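Long-range contacts in oligopeptide-binding protein oppA (Lactococcus lactis, PDB 3DRF), which captures oligopeptides outside the cell, closing round them like a venus fly-trap, and delivers them to the OppABCDF ABC transporter for uptake: residues R340-V345 and I537-M542; M300-M305 and N358-P363; E246-N251 and T564-G569. All blocks are in the same frame, centred on the assembly; numbering follows the deposited sequence.

Interaction 1 (R340-V345 and I537-M542); sequences RNVAEV and IPTNFM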
loop_
_atom_site.group_PDB
_atom_site.type_symbol
_atom_site.label_atom_id
_atom_site.label_comp_id
_atom_site.label_asym_id
_atom_site.label_seq_id
_atom_site.Cartn_x
_atom_site.Cartn_y
_atom_site.Cartn_z
ATOM N N ARG A 340 5.081 -19.542 -14.340
ATOM C CA ARG A 340 3.731 -19.418 -13.746
ATOM C C ARG A 340 2.651 -19.348 -14.845
ATOM O O ARG A 340 2.879 -18.920 -15.928
ATOM C CB ARG A 340 3.583 -18.150 -12.832
ATOM C CG ARG A 340 4.418 -18.233 -11.519
ATOM C CD ARG A 340 3.918 -17.188 -10.492
ATOM N NE ARG A 340 4.028 -15.826 -11.030
ATOM C CZ ARG A 340 3.547 -14.771 -10.389
ATOM N NH1 ARG A 340 3.661 -13.604 -10.931
ATOM N NH2 ARG A 340 2.959 -14.931 -9.218
ATOM N N ASN A 341 1.465 -19.829 -14.451
ATOM C CA ASN A 341 0.281 -19.778 -15.271
ATOM C C ASN A 341 -0.789 -18.836 -14.696
ATOM O O ASN A 341 -1.867 -19.236 -14.381
ATOM C CB ASN A 341 -0.302 -21.211 -15.443
ATOM C CG ASN A 341 -0.601 -21.894 -14.130
ATOM O OD1 ASN A 341 -0.099 -21.586 -13.128
ATOM N ND2 ASN A 341 -1.482 -22.877 -14.198
ATOM N N VAL A 342 -0.438 -17.555 -14.630
ATOM C CA VAL A 342 -1.294 -16.585 -13.956
ATOM C C VAL A 342 -2.639 -16.429 -14.705
ATOM O O VAL A 342 -3.644 -16.318 -14.095
ATOM C CB VAL A 342 -0.565 -15.214 -13.829
ATOM C CG1 VAL A 342 -1.467 -14.201 -13.252
ATOM C CG2 VAL A 342 0.688 -15.387 -12.977
ATOM N N ALA A 343 -2.618 -16.426 -16.032
ATOM C CA ALA A 343 -3.853 -16.316 -16.820
ATOM C C ALA A 343 -4.788 -17.518 -16.543
ATOM O O ALA A 343 -5.954 -17.325 -16.327
ATOM C CB ALA A 343 -3.501 -16.194 -18.332
ATOM N N GLU A 344 -4.250 -18.732 -16.527
ATOM C CA GLU A 344 -5.073 -19.894 -16.197
ATOM C C GLU A 344 -5.707 -19.769 -14.797
ATOM O O GLU A 344 -6.840 -20.055 -14.619
ATOM C CB GLU A 344 -4.247 -21.185 -16.273
ATOM C CG GLU A 344 -3.893 -21.660 -17.659
ATOM C CD GLU A 344 -3.315 -23.049 -17.669
ATOM O OE1 GLU A 344 -2.955 -23.625 -16.666
ATOM O OE2 GLU A 344 -3.287 -23.528 -18.800
ATOM N N VAL A 345 -4.942 -19.318 -13.805
ATOM C CA VAL A 345 -5.446 -19.117 -12.437
ATOM C C VAL A 345 -6.541 -18.060 -12.443
ATOM O O VAL A 345 -7.573 -18.267 -11.903
ATOM C CB VAL A 345 -4.255 -18.711 -11.506
ATOM C CG1 VAL A 345 -4.769 -18.160 -10.200
ATOM C CG2 VAL A 345 -3.314 -19.932 -11.316
ATOM N N ILE A 537 8.273 -9.717 -10.161
ATOM C CA ILE A 537 7.483 -10.104 -11.334
ATOM C C ILE A 537 6.018 -9.624 -11.096
ATOM O O ILE A 537 5.386 -9.983 -10.175
ATOM C CB ILE A 537 7.461 -11.657 -11.512
ATOM C CG1 ILE A 537 8.890 -12.297 -11.546
ATOM C CG2 ILE A 537 6.648 -12.052 -12.769
ATOM C CD1 ILE A 537 9.764 -11.845 -12.750
ATOM N N PRO A 538 5.511 -8.802 -12.027
ATOM C CA PRO A 538 4.121 -8.317 -11.866
ATOM C C PRO A 538 3.170 -9.517 -11.949
ATOM O O PRO A 538 3.366 -10.377 -12.751
ATOM C CB PRO A 538 3.902 -7.400 -13.073
ATOM C CG PRO A 538 5.314 -7.024 -13.533
ATOM C CD PRO A 538 6.146 -8.243 -13.247
ATOM N N THR A 539 2.137 -9.530 -11.163
ATOM C CA THR A 539 1.153 -10.653 -11.161
ATOM C C THR A 539 -0.196 -10.213 -11.781
ATOM O O THR A 539 -0.488 -10.527 -12.871
ATOM C CB THR A 539 1.036 -11.266 -9.734
ATOM O OG1 THR A 539 2.357 -11.619 -9.321
ATOM C CG2 THR A 539 0.158 -12.533 -9.786
ATOM N N ASN A 540 -0.978 -9.481 -11.005
ATOM C CA ASN A 540 -2.331 -9.017 -11.430
ATOM C C ASN A 540 -2.649 -7.517 -11.253
ATOM O O ASN A 540 -2.182 -6.848 -10.359
ATOM C CB ASN A 540 -3.418 -9.768 -10.663
ATOM C CG ASN A 540 -3.602 -11.198 -11.129
ATOM O OD1 ASN A 540 -3.733 -12.074 -10.338
ATOM N ND2 ASN A 540 -3.625 -11.379 -12.341
ATOM N N PHE A 541 -3.479 -7.049 -12.178
ATOM C CA PHE A 541 -4.310 -5.865 -12.027
ATOM C C PHE A 541 -5.712 -6.369 -11.661
ATOM O O PHE A 541 -6.037 -7.502 -11.893
ATOM C CB PHE A 541 -4.382 -5.073 -13.337
ATOM C CG PHE A 541 -3.024 -4.628 -13.909
ATOM C CD1 PHE A 541 -1.985 -4.111 -13.114
ATOM C CD2 PHE A 541 -2.835 -4.669 -15.241
ATOM C CE1 PHE A 541 -0.788 -3.682 -13.721
ATOM C CE2 PHE A 541 -1.667 -4.231 -15.799
ATOM C CZ PHE A 541 -0.657 -3.756 -15.031
ATOM N N MET A 542 -6.513 -5.470 -11.111
ATOM C CA MET A 542 -7.834 -5.849 -10.620
ATOM C C MET A 542 -8.863 -4.739 -10.707
ATOM O O MET A 542 -8.543 -3.581 -10.780
ATOM C CB MET A 542 -7.722 -6.275 -9.124
ATOM C CG MET A 542 -8.683 -7.354 -8.615
ATOM S SD MET A 542 -7.925 -8.042 -7.129
ATOM C CE MET A 542 -7.787 -6.606 -6.137
HETATM O O HOH W 1 2.202 -12.832 -6.951
HETATM O O HOH W 2 3.152 -12.710 -14.136
#
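Arg340 meets Thr539 at a classic beta bulge, where Thr539 and Asn540 of strand 536-549 both face Ser303 of the neighbouring strand 292-307. Val342, in the first turn of helix 342-349, packs beside it. The contact thus joins the start of a helix to the bulged strand.

The polar part centres on the guanidinium group. Arg340 NH1 donates to Thr539 OG1 at 2.9 Å. The bond is nearly straight, 165° at the hydrogen, and OG1 lies in the guanidinium plane. Water 1 adds a bridge at the same edge: it accepts from Arg340 NH2 at 3.2 Å and is hydrogen-bonded to Thr539 OG1 at 2.7 Å. The bond and the bridge together should limit rotation of the group. The arginine chain bends at chi3 (-60°) and crosses the threonine side chain at about a right angle. Tyr429 of helix 422-435 makes a cation-pi contact with Arg340.

The apolar part covers the flanks. Val342 CG2 sits over one guanidinium face, 3.8 Å above the plane and off towards its rim. Ile537 CG2 approaches Arg340 NH1 obliquely. Val342 CG1 stands anti to the backbone N (chi1 175°), and it packs 3.8 Å from Thr539 O. Asn540 ND2 bonds to Asp346 OD2 outside the contact, and the same nitrogen lies 3.7 Å from Val342 CG1.

Interaction 2 (M300-M305 and N358-P363); sequences MYISLM and NSLIPP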
loop_
_atom_site.group_PDB
_atom_site.type_symbol
_atom_site.label_atom_id
_atom_site.label_comp_id
_atom_site.label_asym_id
_atom_site.label_seq_id
_atom_site.Cartn_x
_atom_site.Cartn_y
_atom_site.Cartn_z
ATOM N N MET A 300 -6.844 0.689 -7.545
ATOM C CA MET A 300 -5.525 1.296 -7.597
ATOM C C MET A 300 -4.620 0.278 -6.875
ATOM O O MET A 300 -4.463 0.323 -5.685
ATOM C CB MET A 300 -5.553 2.626 -6.883
ATOM C CG MET A 300 -4.584 3.595 -7.518
ATOM S SD MET A 300 -5.307 5.241 -7.389
ATOM C CE MET A 300 -5.538 5.150 -5.704
ATOM N N TYR A 301 -4.218 -0.739 -7.646
ATOM C CA TYR A 301 -3.708 -2.024 -7.081
ATOM C C TYR A 301 -2.703 -2.681 -7.999
ATOM O O TYR A 301 -2.826 -2.637 -9.191
ATOM C CB TYR A 301 -4.916 -2.983 -6.897
ATOM C CG TYR A 301 -4.623 -4.426 -6.431
ATOM C CD1 TYR A 301 -4.692 -4.768 -5.113
ATOM C CD2 TYR A 301 -4.304 -5.421 -7.344
ATOM C CE1 TYR A 301 -4.493 -6.108 -4.719
ATOM C CE2 TYR A 301 -4.088 -6.700 -6.967
ATOM C CZ TYR A 301 -4.184 -7.028 -5.656
ATOM O OH TYR A 301 -3.993 -8.318 -5.254
ATOM N N ILE A 302 -1.756 -3.366 -7.359
ATOM C CA ILE A 302 -0.876 -4.305 -8.055
ATOM C C ILE A 302 -0.563 -5.414 -7.093
ATOM O O ILE A 302 -0.322 -5.212 -5.903
ATOM C CB ILE A 302 0.459 -3.611 -8.551
ATOM C CG1 ILE A 302 1.369 -4.530 -9.386
ATOM C CG2 ILE A 302 1.328 -3.033 -7.395
ATOM C CD1 ILE A 302 0.757 -4.931 -10.663
ATOM N N SER A 303 -0.567 -6.623 -7.629
ATOM C CA SER A 303 0.093 -7.773 -6.977
ATOM C C SER A 303 1.349 -8.183 -7.768
ATOM O O SER A 303 1.400 -8.017 -8.923
ATOM C CB SER A 303 -0.833 -8.962 -6.723
ATOM O OG SER A 303 -1.305 -9.480 -7.983
ATOM N N LEU A 304 2.303 -8.738 -7.045
ATOM C CA LEU A 304 3.617 -9.032 -7.596
ATOM C C LEU A 304 4.320 -10.072 -6.765
ATOM O O LEU A 304 4.092 -10.232 -5.630
ATOM C CB LEU A 304 4.480 -7.747 -7.747
ATOM C CG LEU A 304 4.997 -7.171 -6.430
ATOM C CD1 LEU A 304 6.021 -6.088 -6.807
ATOM C CD2 LEU A 304 3.849 -6.554 -5.540
ATOM N N MET A 305 5.153 -10.809 -7.463
ATOM C CA MET A 305 5.993 -11.786 -6.834
ATOM C C MET A 305 7.397 -11.176 -6.566
ATOM O O MET A 305 8.031 -10.626 -7.420
ATOM C CB MET A 305 6.109 -12.992 -7.801
ATOM C CG MET A 305 6.962 -14.163 -7.235
ATOM S SD MET A 305 6.738 -15.729 -8.179
ATOM C CE MET A 305 7.402 -15.234 -9.808
ATOM N N ASN A 358 1.006 -6.888 -17.155
ATOM C CA ASN A 358 2.179 -6.803 -18.042
ATOM C C ASN A 358 3.346 -6.002 -17.442
ATOM O O ASN A 358 4.419 -6.048 -17.936
ATOM C CB ASN A 358 1.781 -6.155 -19.407
ATOM C CG ASN A 358 1.385 -4.695 -19.270
ATOM O OD1 ASN A 358 0.695 -4.337 -18.361
ATOM N ND2 ASN A 358 1.862 -3.872 -20.168
ATOM N N SER A 359 3.035 -5.268 -16.398
ATOM C CA SER A 359 3.981 -4.325 -15.745
ATOM C C SER A 359 3.457 -3.933 -14.360
ATOM O O SER A 359 2.449 -4.362 -13.953
ATOM C CB SER A 359 4.178 -3.073 -16.611
ATOM O OG SER A 359 3.168 -2.143 -16.308
ATOM N N LEU A 360 4.243 -3.117 -13.669
ATOM C CA LEU A 360 3.899 -2.651 -12.328
ATOM C C LEU A 360 2.993 -1.414 -12.254
ATOM O O LEU A 360 2.543 -1.067 -11.230
ATOM C CB LEU A 360 5.189 -2.385 -11.517
ATOM C CG LEU A 360 6.126 -3.625 -11.359
ATOM C CD1 LEU A 360 7.500 -3.204 -10.779
ATOM C CD2 LEU A 360 5.424 -4.678 -10.485
ATOM N N ILE A 361 2.716 -0.821 -13.387
ATOM C CA ILE A 361 1.866 0.397 -13.426
ATOM C C ILE A 361 0.430 0.032 -13.866
ATOM O O ILE A 361 0.235 -0.377 -14.979
ATOM C CB ILE A 361 2.442 1.468 -14.378
ATOM C CG1 ILE A 361 3.914 1.856 -14.001
ATOM C CG2 ILE A 361 1.520 2.694 -14.365
ATOM C CD1 ILE A 361 4.069 2.549 -12.604
ATOM N N PRO A 362 -0.546 0.207 -13.017
ATOM C CA PRO A 362 -1.876 -0.321 -13.330
ATOM C C PRO A 362 -2.714 0.596 -14.254
ATOM O O PRO A 362 -2.412 1.714 -14.390
ATOM C CB PRO A 362 -2.551 -0.467 -11.952
ATOM C CG PRO A 362 -1.939 0.589 -11.139
ATOM C CD PRO A 362 -0.460 0.628 -11.604
ATOM N N PRO A 363 -3.771 0.041 -14.810
ATOM C CA PRO A 363 -4.608 0.743 -15.820
ATOM C C PRO A 363 -5.236 2.030 -15.355
ATOM O O PRO A 363 -5.426 2.877 -16.145
ATOM C CB PRO A 363 -5.731 -0.289 -16.133
ATOM C CG PRO A 363 -5.112 -1.639 -15.899
ATOM C CD PRO A 363 -4.088 -1.423 -14.741
#
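Ser359 OG is held by two groups. It accepts from the backbone N of Ile361 at 3.2 Å, with an angle of 161° at the hydrogen, and it is hydrogen-bonded to Gln527 OE1 of helix 516-533. The bond to Ile361 N closes an ST turn at Ser359. The backbone carbonyl of Ser359 faces Ile302. There the tip methyl of isoleucine does the touching: Ile302 CD1 packs 3.7 Å from Ser359 O.

Leu360 fills the middle of the contact. Its CD2 methyl meets two residues of strand 292-307. Leu304 CD1 is 4.0 Å away from Leu360 CD2, and the two leucine side chains cross at about a right angle. With chi1 of Leu304 at 73°, its CG sits between the backbone N and the carbonyl carbon, and CD1 reaches Leu360 CD2. Ile302 CG1 lies 4.2 Å from the same CD2. The backbone O of Leu360 accepts from Gln481 NE2.

Strand 292-307 runs between strands 468-474 and 536-549 in the mixed sheet of the solute-binding fold. The loop 358-363 covers the face to which Ile302 and Leu304 point, and helix 516-533 backs the loop. Tyr301 points to the other face, where its OH bonds to Ser472 OG and to the backbone of the bound peptide. Pro362 packs against the backbone carbonyl of Tyr301, with Pro362 CB 3.5 Å from Tyr301 O.

Interaction 3 (E246-N251 and T564-G569); sequences EKPKLN and TWSEIG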
loop_
_atom_site.group_PDB
_atom_site.type_symbol
_atom_site.label_atom_id
_atom_site.label_comp_id
_atom_site.label_asym_id
_atom_site.label_seq_id
_atom_site.Cartn_x
_atom_site.Cartn_y
_atom_site.Cartn_z
ATOM N N GLU A 246 -19.604 18.961 6.511
ATOM C CA GLU A 246 -20.987 18.531 6.404
ATOM C C GLU A 246 -21.260 17.526 7.536
ATOM O O GLU A 246 -20.579 16.576 7.670
ATOM C CB GLU A 246 -21.210 17.879 5.023
ATOM C CG GLU A 246 -21.043 18.843 3.849
ATOM C CD GLU A 246 -22.111 19.918 3.833
ATOM O OE1 GLU A 246 -23.278 19.536 3.957
ATOM O OE2 GLU A 246 -21.760 21.112 3.719
ATOM N N LYS A 247 -22.252 17.772 8.337
ATOM C CA LYS A 247 -22.567 16.857 9.398
ATOM C C LYS A 247 -23.251 15.598 8.887
ATOM O O LYS A 247 -24.079 15.683 8.057
ATOM C CB LYS A 247 -23.468 17.540 10.405
ATOM C CG LYS A 247 -22.845 18.830 10.910
ATOM C CD LYS A 247 -21.646 18.497 11.783
ATOM C CE LYS A 247 -20.901 19.682 12.376
ATOM N NZ LYS A 247 -20.370 19.400 13.776
ATOM N N PRO A 248 -22.885 14.437 9.398
ATOM C CA PRO A 248 -23.449 13.204 8.872
ATOM C C PRO A 248 -24.939 13.042 9.155
ATOM O O PRO A 248 -25.477 13.552 10.085
ATOM C CB PRO A 248 -22.650 12.101 9.588
ATOM C CG PRO A 248 -21.961 12.736 10.658
ATOM C CD PRO A 248 -21.831 14.168 10.402
ATOM N N LYS A 249 -25.552 12.275 8.270
ATOM C CA LYS A 249 -26.968 11.900 8.385
ATOM C C LYS A 249 -27.116 10.778 9.418
ATOM O O LYS A 249 -28.103 10.742 10.130
ATOM C CB LYS A 249 -27.463 11.452 7.005
ATOM C CG LYS A 249 -27.500 12.571 5.912
ATOM C CD LYS A 249 -28.101 12.019 4.551
ATOM C CE LYS A 249 -27.999 13.014 3.414
ATOM N NZ LYS A 249 -28.988 14.087 3.572
ATOM N N LEU A 250 -26.166 9.877 9.523
ATOM C CA LEU A 250 -26.243 8.707 10.393
ATOM C C LEU A 250 -26.042 9.008 11.869
ATOM O O LEU A 250 -25.397 9.952 12.186
ATOM C CB LEU A 250 -25.236 7.618 10.005
ATOM C CG LEU A 250 -25.387 6.987 8.611
ATOM C CD1 LEU A 250 -24.083 6.295 8.181
ATOM C CD2 LEU A 250 -26.524 5.934 8.548
ATOM N N ASN A 251 -26.698 8.217 12.705
ATOM C CA ASN A 251 -26.438 8.175 14.132
ATOM C C ASN A 251 -25.184 7.399 14.494
ATOM O O ASN A 251 -24.512 7.795 15.394
ATOM C CB ASN A 251 -27.667 7.595 14.864
ATOM C CG ASN A 251 -27.519 7.601 16.378
ATOM O OD1 ASN A 251 -27.428 8.625 16.984
ATOM N ND2 ASN A 251 -27.447 6.457 16.932
ATOM N N THR A 564 -18.566 11.171 1.248
ATOM C CA THR A 564 -19.357 9.950 1.348
ATOM C C THR A 564 -19.870 9.680 2.781
ATOM O O THR A 564 -20.986 9.355 2.946
ATOM C CB THR A 564 -18.588 8.764 0.824
ATOM O OG1 THR A 564 -18.241 9.033 -0.541
ATOM C CG2 THR A 564 -19.476 7.512 0.810
ATOM N N TRP A 565 -19.010 9.747 3.785
ATOM C CA TRP A 565 -19.447 9.395 5.154
ATOM C C TRP A 565 -20.492 10.356 5.726
ATOM O O TRP A 565 -21.222 10.001 6.558
ATOM C CB TRP A 565 -18.236 9.274 6.109
ATOM C CG TRP A 565 -17.346 8.121 5.672
ATOM C CD1 TRP A 565 -16.073 8.202 5.156
ATOM C CD2 TRP A 565 -17.694 6.749 5.636
ATOM N NE1 TRP A 565 -15.620 6.979 4.862
ATOM C CE2 TRP A 565 -16.591 6.052 5.110
ATOM C CE3 TRP A 565 -18.825 6.015 6.027
ATOM C CZ2 TRP A 565 -16.599 4.681 4.963
ATOM C CZ3 TRP A 565 -18.815 4.658 5.886
ATOM C CH2 TRP A 565 -17.711 4.004 5.380
ATOM N N SER A 566 -20.533 11.576 5.250
ATOM C CA SER A 566 -21.596 12.521 5.617
ATOM C C SER A 566 -22.861 12.386 4.782
ATOM O O SER A 566 -23.915 12.836 5.203
ATOM C CB SER A 566 -21.086 13.950 5.511
ATOM O OG SER A 566 -20.086 14.180 6.470
ATOM N N GLU A 567 -22.745 11.796 3.609
ATOM C CA GLU A 567 -23.870 11.621 2.689
ATOM C C GLU A 567 -24.629 10.319 2.851
ATOM O O GLU A 567 -25.768 10.264 2.503
ATOM C CB GLU A 567 -23.412 11.770 1.231
ATOM C CG GLU A 567 -23.036 13.178 0.883
ATOM C CD GLU A 567 -22.238 13.282 -0.400
ATOM O OE1 GLU A 567 -21.811 12.217 -0.893
ATOM O OE2 GLU A 567 -21.994 14.436 -0.836
ATOM N N ILE A 568 -24.000 9.279 3.360
ATOM C CA ILE A 568 -24.663 8.007 3.464
ATOM C C ILE A 568 -25.782 8.096 4.514
ATOM O O ILE A 568 -25.655 8.678 5.567
ATOM C CB ILE A 568 -23.701 6.877 3.832
ATOM C CG1 ILE A 568 -22.736 6.530 2.707
ATOM C CG2 ILE A 568 -24.489 5.629 4.244
ATOM C CD1 ILE A 568 -21.606 5.629 3.172
ATOM N N GLY A 569 -26.876 7.459 4.163
ATOM C CA GLY A 569 -28.013 7.311 5.030
ATOM C C GLY A 569 -28.763 6.050 4.721
ATOM O O GLY A 569 -28.344 5.272 3.886
HETATM O O HOH W 3 -25.030 15.351 5.418
HETATM O O HOH W 4 -23.969 9.987 7.239
#
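Ser566 loses the most surface to this contact and ties it to Glu246. Its OG donates to Glu246 O at 2.7 Å. The hydroxyl does not come in along a lone pair: it stands above the carbonyl plane, 38° out of it. OG is anti to the carbonyl carbon of Ser566 (chi1 -66°), which swings it to the side where Glu246 passes. The two CB atoms, of Ser566 and Glu246, also touch. Beside this bond, water 3 donates to both Lys247 O and Ser566 O.

Leu250 is next. Its branch point packs on the backbone just after the helix, with CG 3.5 Å from Ile568 O. Leu250 CD1 meets Ile568 CG2 at 4.0 Å, and CD2 rests near Gly569 CA. Water 4 bridges the backbones beside this packing. It accepts from Leu250 N and donates to Trp565 O and Ile568 O, so it serves two carbonyls at the end of the helix.

Lys249 lays its aliphatic chain along the carbonyls of Ser566, Glu567 and Ile568. Its CB is 3.6 Å from Ile568 O, and its CD is 3.6 Å from Glu567 O. The chain is extended to CE and then bends at chi4 (-75°), which carries NZ off the helix end.

Leu250 and Ile568 both touch Leu35 of strand 34-40. The loop before strand 252-258 and the end of the modelled chain thus pack on strand 34-40, probably within one lobe, consistent with the two-lobed venus fly-trap fold of solute-binding proteins.

In the fold
Interactions 1 and 2 are buried and belong to one sheet, where strands 536-549 and 292-307 are neighbours. Their centres are 10 Å apart, and they touch directly: Thr539 N probably bonds to Ser303 O at 2.8 Å. Their chemistry differs. Interaction 1 combines a charged group and water with some apolar cover, whereas interaction 2 is mainly aliphatic across its two segments. Interaction 3 is only partly buried and lies about 34 Å, centre to centre, from interaction 2. It combines one serine bond, bridging waters, a lysine chain at the surface and a leucine packed on Ile568. Strand 536-549 and helix 564-567 follow each other in the chain, while 246-251 comes before both other contacts.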